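Local atomic coordinates of probable outer membrane protein (Pseudomonas aeruginosa, PDB entry 3DWO), a protein that probably carries hydrophobic compounds such as long-chain fatty acids across the outer membrane. Residues Arg299-Ser305 with Ala340-Lys346; Ala11-Ala16 with Arg354-Ala358; Pro6-Thr10 with Asp26-Asn32. All coordinates share one frame; numbering follows the deposited sequence.

Contact 1. Residues Arg299-Ser305 with Ala340-Lys346; sequences RLSLGAS and AVGGDYK. With C8E ((hydroxyethyloxy)tri(ethyloxy)octane), chain G.
Ser-301 pairs with Asp-344, Gly-303 with Gly-342 and Ser-305 with Ala-340 as the hydrogen-bonded pairs of an antiparallel ladder whose short axes run at 161°. Each pair exchanges two backbone bonds. The shortest, Gly-303 N to Gly-342 O, measures 2.6 Å, and Lys-346 N adds a further bond to Arg-299 O at 2.9 Å. Between these rungs CA-H groups face carbonyls, as where Tyr-345 CA lies 3.0 Å from Arg-299 O. Leu-302 CA and Gly-343 CA approach to 4.0 Å, and the bare glycine lets Leu-302 CD2 settle 3.9 Å from Gly-343 CA.

Apolar contacts lie on the face bearing Leu-300, Leu-302, Val-341 and Tyr-345. Tyr-345 turns CG away from its backbone N (chi1 -174°), which lays the ring edge against Leu-300 CD2, 3.7 Å from Tyr-345 CD1. The tyrosine hydroxyl stands over one face of the Arg-299 guanidinium, with Arg-299 NH2 2.7 Å from Tyr-345 OH but badly angled for a hydrogen bond. Bound detergent is consistent with this face looking to the membrane: C2 of the chain G molecule is 3.7 Å from Leu-302 CD2.

Strand 287-295 bonds to the far edge of 300-309, through His-294 and Leu-302, while strand 351-360 flanks 336-346, joining Ala-355 to Gly-343.

Contact 2. Residues Ala11-Ala16 with Arg354-Ala358; sequences AGWGRA and RAGVA. With C8E ((hydroxyethyloxy)tri(ethyloxy)octane), chain G; C8E ((hydroxyethyloxy)tri(ethyloxy)octane), chain J.
Arg-354 sends its side chain from the barrel strand with CG anti to its carbonyl carbon (chi1 -47°), while Arg-15, at the end of helix 10-14, has CG set between its own N and carbonyl carbon (chi1 47°). Both chains then run extended to NE, which brings Arg-15 NH1 within 3.5 Å of Arg-354 NE, the guanidinium planes 61° apart. Ala-11 serves both groups: its CB lies over one face of the Arg-354 guanidinium, 3.7 Å from Arg-354 NE, and its carbonyl oxygen stands above one face of that of Arg-15.

Backbone packing is close where glycine permits it. Arg-15 CA comes within 4.0 Å of Gly-356 CA, an approach the absence of a side chain on the glycine allows. Ala-16, the positive-phi residue of the Schellman motif that ends the helix, points its CB at the strand, 3.5 Å from Val-357 N, and also meets Ala-358 CB at 4.0 Å. On the other side of the strand, which probably faces the membrane, Ala-355 CB touches C7 of the chain J detergent at 3.7 Å.

No hydrogen bond joins the two segments. The arginines gather instead round a shared acid, each forming a salt bridge to Asp-344, and Arg-354 NH2 has a second one to Asp-398. The carboxylates probably offset the like charges, so that the N-terminal segment is tied to the inner barrel wall through an ionic cluster built on two buried arginines.

Contact 3. Residues Pro6-Thr10 with Asp26-Asn32; sequences PTTNT and DPSAAFN
Thr-7 and the Asn-32 amide grip each other with two hydrogen bonds. Asn-32 ND2 donates to Thr-7 O at 2.8 Å, the acceptor lying in the amide plane and the donor almost in line with the carbonyl bond. The return bond runs from Thr-7 OG1 to Asn-32 OD1 at 2.7 Å, in the carbonyl plane of the amide. Using both ends of the amide fixes its flip. With chi1 at 62°, Thr-7 OG1 sits over its own backbone, flanked by N and C, and from there it also meets the edge of the Phe-31 ring, 3.3 Å from Phe-31 CE2.

A second group of contacts joins Asn-9 to Asp-26. Asn-9 ND2 donates to Asp-26 OD1 at 2.7 Å, on the syn side and 26° out of the carboxylate plane. The two flat groups are turned 40° against each other. Beside this bond Ser-28 CB packs 3.5 Å from Asn-9 ND2.

The next shell sets these groups in place. Ser-28 N reaches Asp-26 OD1 at 3.0 Å from the opposite face of the carboxylate, a capping bond, and Ser-28 OG donates to Asp-26 OD2 at 2.7 Å. Asn-9 is itself the N-cap of helix 10-14, its OD1 accepting from Gly-12 N, while its ND2 also bonds to Gln-46 OE1 of the barrel wall. Phe-31 packs edge-to-face with Phe-215 and His-233.

The side-chain amides of Asn-9 and Asn-32 and the Asp-26 carboxylate all find hydrogen-bonding partners here. Three donors converge on that carboxylate, which would be expected to stabilise its negative charge. The three cross-bonds, two of them between neutral groups, hold 6-10 against 26-32 within the barrel, consistent with the N-terminal plug of FadL channels.

Contacts 1 and 2 have centres about 8 Å apart and lie on neighbouring wall strands, 336-346 in contact 1 and 351-360 in contact 2. Asp-344 joins them directly: its OD2 is 2.7 Å from Arg-354 NE and its OD1 2.9 Å from Arg-15 NH1, both salt bridges, while Ala-340 CB packs 3.3 Å from Ala-16 O. Both also touch the same chain G detergent on what is probably the membrane side. Contact 3 lies deeper, its centre about 13 Å from that of contact 2, and grazes it where Arg-15 NH2 is 4.1 Å from Asp-26 OD2. Helix 10-14 connects them, starting at contact 3 and packing its end on the wall in contact 2. Contacts 1 and 3 do not touch.

Contact 1. Residues Arg299-Ser305 with Ala340-Lys346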
# COMPACT_ATOMS: atom_id res chain seq x y z
N ARG A 299 25.37 -16.30 19.45
CA ARG A 299 24.07 -16.89 19.15
C ARG A 299 22.88 -15.94 19.22
O ARG A 299 21.81 -16.25 18.71
CB ARG A 299 23.81 -18.09 20.07
CG ARG A 299 24.84 -19.19 19.92
CD ARG A 299 24.27 -20.54 20.32
NE ARG A 299 23.82 -20.57 21.71
CZ ARG A 299 23.43 -21.69 22.32
NH1 ARG A 299 23.44 -22.84 21.67
NH2 ARG A 299 23.03 -21.65 23.59
N LEU A 300 23.07 -14.78 19.84
CA LEU A 300 21.97 -13.84 19.96
C LEU A 300 22.26 -12.46 19.41
O LEU A 300 23.20 -11.78 19.84
CB LEU A 300 21.54 -13.75 21.43
CG LEU A 300 20.27 -12.99 21.81
CD1 LEU A 300 20.51 -11.50 21.74
CD2 LEU A 300 19.12 -13.41 20.89
N SER A 301 21.44 -12.04 18.45
CA SER A 301 21.56 -10.73 17.82
C SER A 301 20.20 -10.06 17.85
O SER A 301 19.20 -10.67 17.47
CB SER A 301 22.03 -10.86 16.37
OG SER A 301 23.30 -11.46 16.30
N LEU A 302 20.16 -8.82 18.31
CA LEU A 302 18.91 -8.07 18.38
C LEU A 302 18.98 -6.85 17.47
O LEU A 302 20.06 -6.29 17.25
CB LEU A 302 18.62 -7.62 19.81
CG LEU A 302 18.41 -8.72 20.85
CD1 LEU A 302 18.03 -8.08 22.18
CD2 LEU A 302 17.31 -9.67 20.40
N GLY A 303 17.83 -6.45 16.94
CA GLY A 303 17.78 -5.30 16.07
C GLY A 303 16.63 -4.38 16.42
O GLY A 303 15.60 -4.82 16.93
N ALA A 304 16.83 -3.09 16.18
CA ALA A 304 15.81 -2.08 16.44
C ALA A 304 15.73 -1.26 15.17
O ALA A 304 16.74 -1.06 14.49
CB ALA A 304 16.21 -1.19 17.61
N SER A 305 14.54 -0.78 14.84
CA SER A 305 14.39 0.01 13.62
C SER A 305 13.30 1.07 13.73
O SER A 305 12.26 0.85 14.34
CB SER A 305 14.10 -0.94 12.45
OG SER A 305 13.78 -0.21 11.28
N ALA A 340 10.26 -1.03 15.33
CA ALA A 340 10.31 -2.47 15.45
C ALA A 340 11.52 -2.91 16.27
O ALA A 340 12.55 -2.23 16.30
CB ALA A 340 10.37 -3.11 14.07
N VAL A 341 11.38 -4.04 16.95
CA VAL A 341 12.46 -4.58 17.74
C VAL A 341 12.31 -6.08 17.69
O VAL A 341 11.20 -6.61 17.81
CB VAL A 341 12.40 -4.09 19.20
CG1 VAL A 341 11.06 -4.44 19.82
CG2 VAL A 341 13.55 -4.70 19.99
N GLY A 342 13.42 -6.77 17.48
CA GLY A 342 13.39 -8.22 17.40
C GLY A 342 14.79 -8.74 17.16
O GLY A 342 15.73 -7.96 17.12
N GLY A 343 14.93 -10.05 16.99
CA GLY A 343 16.25 -10.59 16.76
C GLY A 343 16.29 -12.06 16.39
O GLY A 343 15.26 -12.73 16.32
N ASP A 344 17.50 -12.55 16.16
CA ASP A 344 17.76 -13.93 15.77
C ASP A 344 18.55 -14.68 16.84
O ASP A 344 19.44 -14.12 17.47
CB ASP A 344 18.55 -13.96 14.46
CG ASP A 344 17.70 -13.62 13.25
OD1 ASP A 344 16.70 -12.88 13.40
OD2 ASP A 344 18.03 -14.10 12.15
N TYR A 345 18.21 -15.95 17.02
CA TYR A 345 18.91 -16.78 17.98
C TYR A 345 19.27 -18.12 17.34
O TYR A 345 18.39 -18.88 16.94
CB TYR A 345 18.05 -17.05 19.21
CG TYR A 345 18.81 -17.78 20.29
CD1 TYR A 345 19.70 -17.10 21.12
CD2 TYR A 345 18.68 -19.16 20.45
CE1 TYR A 345 20.45 -17.78 22.07
CE2 TYR A 345 19.43 -19.84 21.40
CZ TYR A 345 20.31 -19.14 22.21
OH TYR A 345 21.07 -19.81 23.15
N LYS A 346 20.57 -18.39 17.24
CA LYS A 346 21.02 -19.64 16.65
C LYS A 346 20.92 -20.74 17.70
O LYS A 346 21.63 -20.72 18.71
CB LYS A 346 22.47 -19.50 16.17
CG LYS A 346 22.65 -18.42 15.12
CD LYS A 346 24.11 -18.07 14.91
CE LYS A 346 24.25 -16.89 13.97
NZ LYS A 346 25.67 -16.45 13.83
C1 C8E G . 13.42 -11.00 20.72
C2 C8E G . 14.45 -12.02 20.50
C3 C8E G . 14.11 -13.02 19.50
C4 C8E G . 13.82 -14.26 20.21
C5 C8E G . 14.46 -15.39 19.49
C6 C8E G . 14.53 -16.55 20.36

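Contact 2. Residues Ala11-Ala16 with Arg354-Ala358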
# COMPACT_ATOMS: atom_id res chain seq x y z
N ALA A 11 13.23 -13.79 6.52
CA ALA A 11 13.96 -13.58 7.76
C ALA A 11 13.46 -12.27 8.36
O ALA A 11 13.17 -12.19 9.55
CB ALA A 11 15.46 -13.51 7.50
N GLY A 12 13.37 -11.23 7.53
CA GLY A 12 12.88 -9.95 8.00
C GLY A 12 11.48 -10.06 8.59
O GLY A 12 11.21 -9.53 9.68
N TRP A 13 10.59 -10.75 7.89
CA TRP A 13 9.23 -10.93 8.38
C TRP A 13 9.23 -11.63 9.72
O TRP A 13 8.41 -11.33 10.59
CB TRP A 13 8.38 -11.73 7.39
CG TRP A 13 7.73 -10.89 6.33
CD1 TRP A 13 8.12 -10.76 5.03
CD2 TRP A 13 6.61 -10.01 6.51
NE1 TRP A 13 7.31 -9.85 4.39
CE2 TRP A 13 6.38 -9.38 5.27
CE3 TRP A 13 5.78 -9.70 7.60
CZ2 TRP A 13 5.35 -8.44 5.08
CZ3 TRP A 13 4.76 -8.77 7.41
CH2 TRP A 13 4.55 -8.16 6.16
N GLY A 14 10.16 -12.57 9.89
CA GLY A 14 10.25 -13.32 11.13
C GLY A 14 10.56 -12.48 12.36
O GLY A 14 10.20 -12.85 13.48
N ARG A 15 11.23 -11.35 12.16
CA ARG A 15 11.55 -10.47 13.28
C ARG A 15 10.88 -9.10 13.17
O ARG A 15 11.39 -8.10 13.68
CB ARG A 15 13.07 -10.30 13.39
CG ARG A 15 13.78 -10.00 12.09
CD ARG A 15 15.28 -9.86 12.30
NE ARG A 15 15.97 -9.60 11.04
CZ ARG A 15 16.64 -10.51 10.34
NH1 ARG A 15 16.74 -11.75 10.78
NH2 ARG A 15 17.21 -10.17 9.20
N ALA A 16 9.72 -9.08 12.51
CA ALA A 16 8.95 -7.85 12.33
C ALA A 16 9.78 -6.73 11.70
O ALA A 16 9.60 -5.56 12.03
CB ALA A 16 8.37 -7.38 13.66
N ARG A 354 13.67 -16.87 15.21
CA ARG A 354 13.46 -15.43 15.14
C ARG A 354 12.12 -15.04 15.75
O ARG A 354 11.18 -15.85 15.81
CB ARG A 354 13.48 -14.94 13.69
CG ARG A 354 14.63 -15.47 12.87
CD ARG A 354 14.86 -14.63 11.62
NE ARG A 354 15.93 -15.18 10.80
CZ ARG A 354 15.80 -16.27 10.05
NH1 ARG A 354 14.64 -16.91 10.01
NH2 ARG A 354 16.83 -16.71 9.34
N ALA A 355 12.04 -13.79 16.18
CA ALA A 355 10.83 -13.24 16.77
C ALA A 355 10.96 -11.72 16.75
O ALA A 355 12.06 -11.19 16.65
CB ALA A 355 10.65 -13.74 18.19
N GLY A 356 9.83 -11.03 16.84
CA GLY A 356 9.86 -9.58 16.83
C GLY A 356 8.47 -8.99 16.88
O GLY A 356 7.47 -9.69 16.68
N VAL A 357 8.41 -7.69 17.16
CA VAL A 357 7.16 -6.97 17.23
C VAL A 357 7.41 -5.57 16.69
O VAL A 357 8.54 -5.08 16.73
CB VAL A 357 6.65 -6.85 18.68
CG1 VAL A 357 6.41 -8.24 19.27
CG2 VAL A 357 7.67 -6.09 19.51
N ALA A 358 6.37 -4.93 16.17
CA ALA A 358 6.53 -3.59 15.63
C ALA A 358 5.27 -2.76 15.81
O ALA A 358 4.17 -3.29 15.95
CB ALA A 358 6.90 -3.68 14.14
C1 C8E G . 13.42 -11.00 20.72
C2 C8E G . 14.45 -12.02 20.50
C3 C8E G . 14.11 -13.02 19.50
C4 C8E G . 13.82 -14.26 20.21
C5 C8E G . 14.46 -15.39 19.49
C6 C8E G . 14.53 -16.55 20.36
C1 C8E J . 9.22 -22.18 15.67
C2 C8E J . 9.60 -20.77 15.60
C3 C8E J . 9.25 -19.98 16.77
C4 C8E J . 10.50 -19.57 17.40
C5 C8E J . 10.28 -18.29 18.11
C6 C8E J . 10.61 -18.44 19.52
C7 C8E J . 10.89 -17.06 19.87
C8 C8E J . 10.65 -16.89 21.31
O9 C8E J . 9.70 -16.04 21.93
C10 C8E J . 9.76 -14.64 21.71

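Contact 3. Residues Pro6-Thr10 with Asp26-Asn32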
# COMPACT_ATOMS: atom_id res chain seq x y z
N PRO A 6 5.96 -3.61 3.30
CA PRO A 6 7.34 -3.87 3.73
C PRO A 6 8.06 -4.62 2.61
O PRO A 6 7.54 -5.61 2.09
CB PRO A 6 7.15 -4.74 4.97
CG PRO A 6 5.85 -4.26 5.52
CD PRO A 6 5.00 -4.14 4.29
N THR A 7 9.25 -4.16 2.25
CA THR A 7 10.04 -4.78 1.19
C THR A 7 11.20 -5.58 1.79
O THR A 7 12.37 -5.16 1.70
CB THR A 7 10.59 -3.70 0.23
OG1 THR A 7 11.45 -2.80 0.95
CG2 THR A 7 9.43 -2.88 -0.36
N THR A 8 10.89 -6.73 2.39
CA THR A 8 11.90 -7.57 3.03
C THR A 8 11.79 -9.02 2.59
O THR A 8 11.00 -9.37 1.71
CB THR A 8 11.74 -7.54 4.57
OG1 THR A 8 11.38 -6.21 4.98
CG2 THR A 8 13.03 -7.92 5.26
N ASN A 9 12.59 -9.88 3.22
CA ASN A 9 12.57 -11.30 2.93
C ASN A 9 11.94 -12.00 4.13
O ASN A 9 11.54 -11.34 5.11
CB ASN A 9 13.99 -11.83 2.71
CG ASN A 9 14.96 -11.35 3.77
OD1 ASN A 9 14.61 -11.25 4.95
ND2 ASN A 9 16.18 -11.05 3.35
N THR A 10 11.85 -13.32 4.08
CA THR A 10 11.23 -14.09 5.15
C THR A 10 11.90 -13.88 6.50
O THR A 10 11.22 -13.82 7.53
CB THR A 10 11.22 -15.58 4.83
OG1 THR A 10 12.57 -16.07 4.79
CG2 THR A 10 10.58 -15.80 3.48
N ASP A 26 22.64 -10.28 4.56
CA ASP A 26 21.22 -10.25 4.22
C ASP A 26 21.08 -9.58 2.85
O ASP A 26 21.20 -8.36 2.73
CB ASP A 26 20.45 -9.47 5.28
CG ASP A 26 18.99 -9.28 4.92
OD1 ASP A 26 18.53 -9.87 3.92
OD2 ASP A 26 18.29 -8.54 5.64
N PRO A 27 20.82 -10.38 1.81
CA PRO A 27 20.66 -9.88 0.44
C PRO A 27 19.60 -8.80 0.23
O PRO A 27 19.63 -8.09 -0.77
CB PRO A 27 20.38 -11.15 -0.36
CG PRO A 27 19.68 -12.03 0.63
CD PRO A 27 20.51 -11.82 1.87
N SER A 28 18.66 -8.67 1.17
CA SER A 28 17.62 -7.65 1.05
C SER A 28 18.24 -6.26 1.08
O SER A 28 17.58 -5.26 0.78
CB SER A 28 16.60 -7.77 2.19
OG SER A 28 17.21 -7.48 3.43
N ALA A 29 19.52 -6.20 1.44
CA ALA A 29 20.23 -4.92 1.50
C ALA A 29 20.34 -4.30 0.11
O ALA A 29 20.51 -3.09 -0.02
CB ALA A 29 21.63 -5.13 2.09
N ALA A 30 20.25 -5.12 -0.92
CA ALA A 30 20.35 -4.64 -2.30
C ALA A 30 19.36 -3.50 -2.55
O ALA A 30 19.58 -2.65 -3.42
CB ALA A 30 20.10 -5.78 -3.27
N PHE A 31 18.27 -3.46 -1.78
CA PHE A 31 17.27 -2.42 -1.95
C PHE A 31 17.08 -1.55 -0.71
O PHE A 31 17.15 -0.32 -0.78
CB PHE A 31 15.92 -3.04 -2.35
CG PHE A 31 14.80 -2.04 -2.44
CD1 PHE A 31 14.77 -1.07 -3.43
CD2 PHE A 31 13.76 -2.07 -1.51
CE1 PHE A 31 13.74 -0.14 -3.50
CE2 PHE A 31 12.72 -1.14 -1.57
CZ PHE A 31 12.70 -0.18 -2.57
N ASN A 32 16.83 -2.19 0.43
CA ASN A 32 16.58 -1.50 1.68
C ASN A 32 17.70 -0.56 2.15
O ASN A 32 17.42 0.57 2.57
CB ASN A 32 16.21 -2.54 2.74
CG ASN A 32 14.96 -3.32 2.35
OD1 ASN A 32 13.91 -2.73 2.06
ND2 ASN A 32 15.06 -4.65 2.32